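Local coordinates for protein taurocyamine kinase (Schistosoma mansoni, PDB 4WOD) that catalyses the reversible, magnesium-dependent transfer of phosphate between ATP and taurocyamine as a duplicated, two-repeat phosphagen kinase, at residues A[394-398]-A[435-439]; A[290-296]-A[414-418]; A[382-386]-A[422-426]. The protein carries 4 engineered substitutions. All coordinates share one frame; numbering follows the deposited sequence.

Interaction 1 (A[394-398]-A[435-439]); sequences IIKKY and TFIDY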
loop_
_atom_site.group_PDB
_atom_site.type_symbol
_atom_site.label_atom_id
_atom_site.label_comp_id
_atom_site.label_asym_id
_atom_site.label_seq_id
_atom_site.Cartn_x
_atom_site.Cartn_y
_atom_site.Cartn_z
ATOM N N ILE A 394 16.493 -26.233 -8.550
ATOM C CA ILE A 394 15.096 -26.158 -8.147
ATOM C C ILE A 394 14.347 -25.187 -9.067
ATOM O O ILE A 394 13.265 -25.491 -9.553
ATOM C CB ILE A 394 14.966 -25.716 -6.677
ATOM C CG1 ILE A 394 15.219 -26.902 -5.730
ATOM C CG2 ILE A 394 13.600 -25.044 -6.420
ATOM C CD1 ILE A 394 14.213 -28.008 -5.842
ATOM N N ILE A 395 14.941 -24.024 -9.328
ATOM C CA ILE A 395 14.355 -23.084 -10.275
ATOM C C ILE A 395 14.150 -23.739 -11.646
ATOM O O ILE A 395 13.081 -23.638 -12.242
ATOM C CB ILE A 395 15.219 -21.809 -10.412
ATOM C CG1 ILE A 395 15.175 -20.993 -9.111
ATOM C CG2 ILE A 395 14.736 -20.952 -11.591
ATOM C CD1 ILE A 395 16.132 -19.791 -9.085
ATOM N N LYS A 396 15.175 -24.435 -12.127
ATOM C CA LYS A 396 15.116 -25.093 -13.428
ATOM C C LYS A 396 14.031 -26.161 -13.477
ATOM O O LYS A 396 13.304 -26.277 -14.460
ATOM C CB LYS A 396 16.474 -25.712 -13.760
ATOM C CG LYS A 396 16.443 -26.741 -14.885
ATOM C CD LYS A 396 17.836 -27.331 -15.115
ATOM C CE LYS A 396 17.810 -28.430 -16.162
ATOM N NZ LYS A 396 16.971 -28.039 -17.326
ATOM N N LYS A 397 13.933 -26.945 -12.411
ATOM C CA LYS A 397 12.951 -28.025 -12.343
ATOM C C LYS A 397 11.510 -27.507 -12.325
ATOM O O LYS A 397 10.652 -28.064 -12.997
ATOM C CB LYS A 397 13.203 -28.881 -11.097
ATOM C CG LYS A 397 12.372 -30.137 -10.977
ATOM C CD LYS A 397 12.743 -30.869 -9.687
ATOM C CE LYS A 397 11.697 -31.893 -9.310
ATOM N NZ LYS A 397 11.754 -33.122 -10.138
ATOM N N TYR A 398 11.256 -26.447 -11.553
ATOM C CA TYR A 398 9.886 -26.043 -11.205
ATOM C C TYR A 398 9.359 -24.793 -11.916
ATOM O O TYR A 398 8.175 -24.472 -11.813
ATOM C CB TYR A 398 9.790 -25.819 -9.690
ATOM C CG TYR A 398 9.753 -27.102 -8.893
ATOM C CD1 TYR A 398 9.043 -28.204 -9.354
ATOM C CD2 TYR A 398 10.417 -27.205 -7.676
ATOM C CE1 TYR A 398 8.994 -29.380 -8.624
ATOM C CE2 TYR A 398 10.369 -28.371 -6.936
ATOM C CZ TYR A 398 9.663 -29.461 -7.419
ATOM O OH TYR A 398 9.622 -30.636 -6.697
ATOM N N THR A 435 3.586 -31.480 -5.124
ATOM C CA THR A 435 4.046 -30.970 -6.427
ATOM C C THR A 435 5.433 -30.312 -6.344
ATOM O O THR A 435 6.280 -30.468 -7.253
ATOM C CB THR A 435 3.047 -29.957 -7.009
ATOM O OG1 THR A 435 1.742 -30.544 -7.048
ATOM C CG2 THR A 435 3.463 -29.510 -8.424
ATOM N N PHE A 436 5.677 -29.594 -5.248
ATOM C CA PHE A 436 6.973 -28.924 -5.056
ATOM C C PHE A 436 7.771 -29.492 -3.884
ATOM O O PHE A 436 8.452 -28.742 -3.174
ATOM C CB PHE A 436 6.770 -27.420 -4.848
ATOM C CG PHE A 436 6.017 -26.751 -5.963
ATOM C CD1 PHE A 436 6.569 -26.657 -7.219
ATOM C CD2 PHE A 436 4.744 -26.242 -5.759
ATOM C CE1 PHE A 436 5.879 -26.055 -8.254
ATOM C CE2 PHE A 436 4.059 -25.631 -6.776
ATOM C CZ PHE A 436 4.619 -25.539 -8.031
ATOM N N ILE A 437 7.671 -30.803 -3.682
ATOM C CA ILE A 437 8.296 -31.470 -2.542
ATOM C C ILE A 437 9.819 -31.221 -2.483
ATOM O O ILE A 437 10.386 -31.102 -1.397
ATOM C CB ILE A 437 7.993 -33.001 -2.566
ATOM C CG1 ILE A 437 8.505 -33.690 -1.298
ATOM C CG2 ILE A 437 8.587 -33.677 -3.814
ATOM C CD1 ILE A 437 7.818 -35.057 -1.036
ATOM N N ASP A 438 10.459 -31.105 -3.647
ATOM C CA ASP A 438 11.910 -30.921 -3.713
ATOM C C ASP A 438 12.319 -29.586 -3.126
ATOM O O ASP A 438 13.452 -29.414 -2.681
ATOM C CB ASP A 438 12.418 -31.011 -5.152
ATOM C CG ASP A 438 12.493 -32.439 -5.660
ATOM O OD1 ASP A 438 12.039 -33.359 -4.960
ATOM O OD2 ASP A 438 13.035 -32.646 -6.757
ATOM N N TYR A 439 11.410 -28.621 -3.164
ATOM C CA TYR A 439 11.681 -27.339 -2.523
ATOM C C TYR A 439 11.223 -27.360 -1.074
ATOM O O TYR A 439 11.967 -26.978 -0.175
ATOM C CB TYR A 439 10.998 -26.213 -3.286
ATOM C CG TYR A 439 11.048 -24.854 -2.637
ATOM C CD1 TYR A 439 12.233 -24.132 -2.585
ATOM C CD2 TYR A 439 9.898 -24.271 -2.111
ATOM C CE1 TYR A 439 12.276 -22.875 -2.016
ATOM C CE2 TYR A 439 9.933 -23.009 -1.545
ATOM C CZ TYR A 439 11.131 -22.317 -1.500
ATOM O OH TYR A 439 11.184 -21.057 -0.932
#

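Interaction 2 (A[290-296]-A[414-418]); sequences LPNFKEI and RNGAY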
loop_
_atom_site.group_PDB
_atom_site.type_symbol
_atom_site.label_atom_id
_atom_site.label_comp_id
_atom_site.label_asym_id
_atom_site.label_seq_id
_atom_site.Cartn_x
_atom_site.Cartn_y
_atom_site.Cartn_z
ATOM N N LEU A 290 -1.974 -6.601 -8.919
ATOM C CA LEU A 290 -1.064 -7.120 -7.907
ATOM C C LEU A 290 -1.393 -6.427 -6.586
ATOM O O LEU A 290 -1.821 -5.275 -6.586
ATOM C CB LEU A 290 0.397 -6.907 -8.305
ATOM C CG LEU A 290 0.819 -7.761 -9.517
ATOM C CD1 LEU A 290 2.158 -7.337 -10.037
ATOM C CD2 LEU A 290 0.835 -9.250 -9.150
ATOM N N PRO A 291 -1.236 -7.147 -5.465
ATOM C CA PRO A 291 -1.605 -6.559 -4.169
ATOM C C PRO A 291 -0.785 -5.324 -3.821
ATOM O O PRO A 291 -1.329 -4.371 -3.246
ATOM C CB PRO A 291 -1.336 -7.696 -3.187
ATOM C CG PRO A 291 -1.566 -8.931 -4.000
ATOM C CD PRO A 291 -0.999 -8.597 -5.364
ATOM N N ASN A 292 0.493 -5.331 -4.186
ATOM C CA ASN A 292 1.366 -4.203 -3.935
ATOM C C ASN A 292 1.682 -3.370 -5.195
ATOM O O ASN A 292 2.774 -2.805 -5.303
ATOM C CB ASN A 292 2.671 -4.696 -3.295
ATOM C CG ASN A 292 3.374 -5.735 -4.143
ATOM O OD1 ASN A 292 2.740 -6.420 -4.947
ATOM N ND2 ASN A 292 4.692 -5.855 -3.973
ATOM N N PHE A 293 0.729 -3.305 -6.125
ATOM C CA PHE A 293 0.816 -2.466 -7.337
ATOM C C PHE A 293 1.393 -1.080 -7.052
ATOM O O PHE A 293 2.407 -0.694 -7.623
ATOM C CB PHE A 293 -0.579 -2.340 -7.978
ATOM C CG PHE A 293 -0.674 -1.317 -9.101
ATOM C CD1 PHE A 293 0.124 -1.416 -10.232
ATOM C CD2 PHE A 293 -1.616 -0.285 -9.042
ATOM C CE1 PHE A 293 0.010 -0.482 -11.268
ATOM C CE2 PHE A 293 -1.739 0.642 -10.070
ATOM C CZ PHE A 293 -0.922 0.544 -11.185
ATOM N N LYS A 294 0.762 -0.341 -6.145
ATOM C CA LYS A 294 1.264 0.988 -5.767
ATOM C C LYS A 294 2.734 0.974 -5.326
ATOM O O LYS A 294 3.527 1.823 -5.759
ATOM C CB LYS A 294 0.399 1.588 -4.652
ATOM C CG LYS A 294 -1.059 1.812 -5.047
ATOM C CD LYS A 294 -1.187 2.902 -6.100
ATOM C CE LYS A 294 -2.640 3.139 -6.535
ATOM N NZ LYS A 294 -3.507 3.682 -5.450
ATOM N N GLU A 295 3.103 0.020 -4.478
ATOM C CA GLU A 295 4.456 -0.026 -3.954
ATOM C C GLU A 295 5.421 -0.352 -5.081
ATOM O O GLU A 295 6.516 0.211 -5.144
ATOM C CB GLU A 295 4.582 -1.047 -2.817
ATOM C CG GLU A 295 3.824 -0.669 -1.519
ATOM C CD GLU A 295 2.287 -0.708 -1.659
ATOM O OE1 GLU A 295 1.770 -1.331 -2.619
ATOM O OE2 GLU A 295 1.589 -0.101 -0.810
ATOM N N ILE A 296 4.998 -1.248 -5.974
ATOM C CA ILE A 296 5.812 -1.626 -7.131
ATOM C C ILE A 296 6.125 -0.397 -7.982
ATOM O O ILE A 296 7.287 -0.155 -8.333
ATOM C CB ILE A 296 5.118 -2.691 -7.992
ATOM C CG1 ILE A 296 4.949 -3.987 -7.193
ATOM C CG2 ILE A 296 5.929 -2.967 -9.266
ATOM C CD1 ILE A 296 4.404 -5.140 -8.000
ATOM N N ARG A 414 6.809 -15.255 -3.302
ATOM C CA ARG A 414 6.519 -13.839 -3.537
ATOM C C ARG A 414 6.590 -12.995 -2.258
ATOM O O ARG A 414 7.157 -11.884 -2.270
ATOM C CB ARG A 414 5.145 -13.661 -4.189
ATOM C CG ARG A 414 4.961 -12.282 -4.789
ATOM C CD ARG A 414 3.587 -12.074 -5.451
ATOM N NE ARG A 414 3.569 -10.833 -6.230
ATOM C CZ ARG A 414 3.308 -9.629 -5.716
ATOM N NH1 ARG A 414 3.023 -9.493 -4.421
ATOM N NH2 ARG A 414 3.337 -8.556 -6.494
ATOM N N ASN A 415 6.032 -13.500 -1.158
ATOM C CA ASN A 415 6.067 -12.704 0.075
ATOM C C ASN A 415 7.518 -12.413 0.487
ATOM O O ASN A 415 7.836 -11.310 0.945
ATOM C CB ASN A 415 5.324 -13.389 1.237
ATOM C CG ASN A 415 5.963 -14.693 1.662
ATOM O OD1 ASN A 415 6.078 -15.617 0.879
ATOM N ND2 ASN A 415 6.435 -14.747 2.891
ATOM N N GLY A 416 8.405 -13.382 0.286
ATOM C CA GLY A 416 9.813 -13.198 0.604
ATOM C C GLY A 416 10.529 -12.305 -0.392
ATOM O O GLY A 416 11.360 -11.463 -0.024
ATOM N N ALA A 417 10.218 -12.492 -1.666
ATOM C CA ALA A 417 10.791 -11.647 -2.710
ATOM C C ALA A 417 10.580 -10.155 -2.413
ATOM O O ALA A 417 11.503 -9.342 -2.560
ATOM C CB ALA A 417 10.198 -12.011 -4.043
ATOM N N TYR A 418 9.374 -9.792 -1.980
ATOM C CA TYR A 418 9.061 -8.394 -1.712
ATOM C C TYR A 418 9.219 -7.961 -0.257
ATOM O O TYR A 418 9.136 -6.761 0.046
ATOM C CB TYR A 418 7.641 -8.085 -2.153
ATOM C CG TYR A 418 7.479 -7.936 -3.643
ATOM C CD1 TYR A 418 7.955 -6.804 -4.298
ATOM C CD2 TYR A 418 6.827 -8.914 -4.395
ATOM C CE1 TYR A 418 7.802 -6.650 -5.669
ATOM C CE2 TYR A 418 6.680 -8.770 -5.769
ATOM C CZ TYR A 418 7.167 -7.632 -6.396
ATOM O OH TYR A 418 6.992 -7.470 -7.757
#

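Interaction 3 (A[382-386]-A[422-426]); sequences EKCYT and SICPR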
loop_
_atom_site.group_PDB
_atom_site.type_symbol
_atom_site.label_atom_id
_atom_site.label_comp_id
_atom_site.label_asym_id
_atom_site.label_seq_id
_atom_site.Cartn_x
_atom_site.Cartn_y
_atom_site.Cartn_z
ATOM N N GLU A 382 21.290 -17.019 4.709
ATOM C CA GLU A 382 21.653 -17.692 5.948
ATOM C C GLU A 382 20.470 -17.819 6.905
ATOM O O GLU A 382 20.400 -18.773 7.675
ATOM C CB GLU A 382 22.799 -16.952 6.653
ATOM C CG GLU A 382 24.134 -16.928 5.888
ATOM C CD GLU A 382 24.256 -15.757 4.909
ATOM O OE1 GLU A 382 23.289 -14.974 4.778
ATOM O OE2 GLU A 382 25.329 -15.616 4.275
ATOM N N LYS A 383 19.550 -16.857 6.875
ATOM C CA LYS A 383 18.407 -16.896 7.787
ATOM C C LYS A 383 17.076 -17.110 7.071
ATOM O O LYS A 383 16.084 -17.483 7.691
ATOM C CB LYS A 383 18.322 -15.611 8.620
ATOM C CG LYS A 383 19.595 -14.793 8.684
ATOM C CD LYS A 383 19.349 -13.480 9.409
ATOM C CE LYS A 383 20.179 -12.356 8.817
ATOM N NZ LYS A 383 19.891 -11.064 9.500
ATOM N N CYS A 384 17.053 -16.868 5.767
ATOM C CA CYS A 384 15.813 -16.924 5.008
ATOM C C CYS A 384 15.651 -18.275 4.321
ATOM O O CYS A 384 16.282 -18.543 3.295
ATOM C CB CYS A 384 15.769 -15.797 3.975
ATOM S SG CYS A 384 14.291 -15.770 2.965
ATOM N N TYR A 385 14.793 -19.120 4.888
ATOM C CA TYR A 385 14.558 -20.464 4.349
ATOM C C TYR A 385 14.107 -20.426 2.896
ATOM O O TYR A 385 14.529 -21.258 2.084
ATOM C CB TYR A 385 13.513 -21.199 5.188
ATOM C CG TYR A 385 13.936 -21.440 6.618
ATOM C CD1 TYR A 385 14.621 -22.590 6.971
ATOM C CD2 TYR A 385 13.639 -20.518 7.613
ATOM C CE1 TYR A 385 15.002 -22.823 8.284
ATOM C CE2 TYR A 385 14.019 -20.734 8.930
ATOM C CZ TYR A 385 14.707 -21.889 9.256
ATOM O OH TYR A 385 15.086 -22.117 10.555
ATOM N N THR A 386 13.250 -19.452 2.589
ATOM C CA THR A 386 12.640 -19.311 1.276
ATOM C C THR A 386 13.709 -19.213 0.186
ATOM O O THR A 386 13.589 -19.826 -0.878
ATOM C CB THR A 386 11.717 -18.062 1.228
ATOM O OG1 THR A 386 10.773 -18.112 2.322
ATOM C CG2 THR A 386 10.986 -17.966 -0.107
ATOM N N SER A 422 11.161 -11.560 5.698
ATOM C CA SER A 422 10.321 -12.755 5.832
ATOM C C SER A 422 11.144 -13.994 5.514
ATOM O O SER A 422 11.821 -14.039 4.487
ATOM C CB SER A 422 9.104 -12.677 4.918
ATOM O OG SER A 422 8.396 -13.910 4.933
ATOM N N ILE A 423 11.076 -15.004 6.382
ATOM C CA ILE A 423 11.944 -16.163 6.273
ATOM C C ILE A 423 11.266 -17.445 5.748
ATOM O O ILE A 423 11.951 -18.388 5.382
ATOM C CB ILE A 423 12.610 -16.490 7.649
ATOM C CG1 ILE A 423 11.576 -16.985 8.669
ATOM C CG2 ILE A 423 13.348 -15.270 8.197
ATOM C CD1 ILE A 423 12.172 -17.432 9.981
ATOM N N CYS A 424 9.937 -17.496 5.718
ATOM C CA CYS A 424 9.246 -18.688 5.188
ATOM C C CYS A 424 8.302 -18.353 4.026
ATOM O O CYS A 424 7.772 -17.251 3.948
ATOM C CB CYS A 424 8.467 -19.404 6.301
ATOM S SG CYS A 424 9.516 -20.413 7.397
ATOM N N PRO A 425 8.099 -19.307 3.108
ATOM C CA PRO A 425 7.165 -19.047 2.012
ATOM C C PRO A 425 5.717 -19.242 2.455
ATOM O O PRO A 425 5.470 -19.699 3.585
ATOM C CB PRO A 425 7.553 -20.097 0.964
ATOM C CG PRO A 425 8.048 -21.243 1.790
ATOM C CD PRO A 425 8.760 -20.617 2.973
ATOM N N ARG A 426 4.788 -18.904 1.564
ATOM C CA ARG A 426 3.357 -19.116 1.780
ATOM C C ARG A 426 2.766 -19.896 0.599
ATOM O O ARG A 426 2.687 -19.374 -0.503
ATOM C CB ARG A 426 2.624 -17.782 1.940
ATOM C CG ARG A 426 3.177 -16.866 3.033
ATOM C CD ARG A 426 3.035 -17.460 4.409
ATOM N NE ARG A 426 3.166 -16.436 5.452
ATOM C CZ ARG A 426 4.313 -16.048 5.998
ATOM N NH1 ARG A 426 5.456 -16.599 5.615
ATOM N NH2 ARG A 426 4.312 -15.099 6.936
HETATM O O HOH W 1 10.235 -15.630 2.707
#

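Interaction 1 (A[394-398]-A[435-439])
In the small helical N-terminal domain of the second phosphagen kinase repeat, Tyr-398, on the last turn of helix 392-398, reaches the N-terminus of helix 437-448. With CG anti to the carbonyl carbon (chi1 -75°), its ring lies against the chain at Phe-436, the N-cap residue. The Phe-436 ring comes in edge-on, nearly perpendicular to the Tyr-398 ring, in a T-shaped stack with centroids 5.0 Å apart. Phe-436 CD1 sits over one face of the Tyr-398 ring, toward its rim, 3.6 Å from Tyr-398 CD1, while CD of Lys-397 lies over the opposite face. The phenol oxygen ends at the start of the helix, where it accepts a hydrogen bond from the backbone: Asp-438 N to Tyr-398 OH is 3.2 Å, with an N-H...O angle of 152°. One of the first amides of the helix is thus satisfied by a side chain from a different helix. Asp-438 CB lies against the same oxygen, and its carboxylate turns to Lys-397, where NZ and OD2 form a long salt bridge of 3.6 Å. Nearer the start of its segment, Ile-394 packs on the same first turn with both branches: CD1 lies 3.6 Å from Asp-438 CB, and CG2 lies 4.2 Å from Tyr-439 CD1. Helix 409-418 packs against both segments: Leu-409 touches Tyr-398 and Tyr-439, and Met-412 and Ile-413 touch Tyr-439.

Interaction 2 (A[290-296]-A[414-418])
Arg-414 and Asn-292 supply the hydrogen bonds of this buried contact, with one amide oxygen taking two N-H groups of the guanidinium. The stronger bond runs from Arg-414 NH2 to Asn-292 OD1 at 2.7 Å (160°), in the planes of both the guanidinium and the carbonyl and on a lone pair of OD1; the second, from Arg-414 NH1 to Asn-292 OD1, is weak at 3.1 Å. An extended chain from CG to NE carries the guanidinium across, and its plane stands at 85° to the amide. Arg-414 NE forms a salt bridge with Glu-367, and NH1 also donates to the backbone O of Asp-557.

The contact joins the two halves of the duplicated enzyme: Asn-292, the N-cap residue of helix 293-299, belongs to the first repeat, and helix 409-418 to the second.

Among the face contacts, Asn-292 ND2 lies over the centre of the Tyr-418 ring, 3.4 Å from Tyr-418 CD1, with amide and ring almost perpendicular. Tyr-418 CE2 in turn covers one face of the Arg-414 guanidinium.

The apolar contact is that of Ile-296 CD1, 4.1 Å from Tyr-418 CZ. A methyl of Leu-290, CD2, is in van der Waals contact with the guanidinium, 3.7 Å from Arg-414 NH2. The Tyr-418 hydroxyl is hydrogen-bonded to Glu-367.

Interaction 3 (A[382-386]-A[422-426])
The segments 382-386 and 422-426 run 36° apart and come closest at Cys-384 and Ile-423, whose CA atoms are 4.1 Å apart, so that the carbonyl of Ile-423 meets the first turn of helix 385-388. There Thr-386 N donates to Ile-423 O at 3.3 Å, reaching it from above the carbonyl plane. The Thr-386 hydroxyl, anti to the carbonyl carbon (chi1 -53°), is turned onto the Cys-424 to Pro-425 peptide, with OG1 3.3 Å from Pro-425 CD. One water binds Thr-386 OG1 at 2.6 Å and donates weak bonds to Ser-422 O and Cys-424 O, tying the buried hydroxyl to the facing loop. Tyr-385 lies beside Ile-423, both side chains pointing the same way; its CE2 meets Ile-423 CD1 at 3.9 Å, and Ile-423 O lies in plane at the ring edge. Cys-424 SG approaches that ring obliquely, 4.1 Å from Tyr-385 CD2, in a sulfur-aromatic contact. The Cys-424 side chain also touches Cys-631, the predicted active-site cysteine, placing this loop beside the probable catalytic centre of the second repeat. Helix 437-448 packs against the contact through Leu-443 and Tyr-447, Ile-413 of helix 409-418 touches Thr-386, and Val-554 of helix 553-558 touches Ser-422.

Helix 409-418 connects the three contacts: it forms half of interaction 2, packs on interaction 1 and touches interaction 3. Interactions 1 and 3 lie wholly within the N-terminal domain of the second repeat, their centres 16 Å apart, and meet where the Tyr-439 hydroxyl approaches Thr-386 O at 2.7 Å, a probable hydrogen bond. Interaction 2, 16 Å from interaction 3 and 22 Å from interaction 1, ties this domain to the first repeat. Along the chain, 290-296 is followed by 382-386, 394-398, 414-418, 422-426 and 435-439, so the pairings interlace. Asn-415 ND2 of interaction 2 probably hydrogen-bonds Cys-424 O of interaction 3, joining the inter-repeat interface to the loop beside the predicted active site.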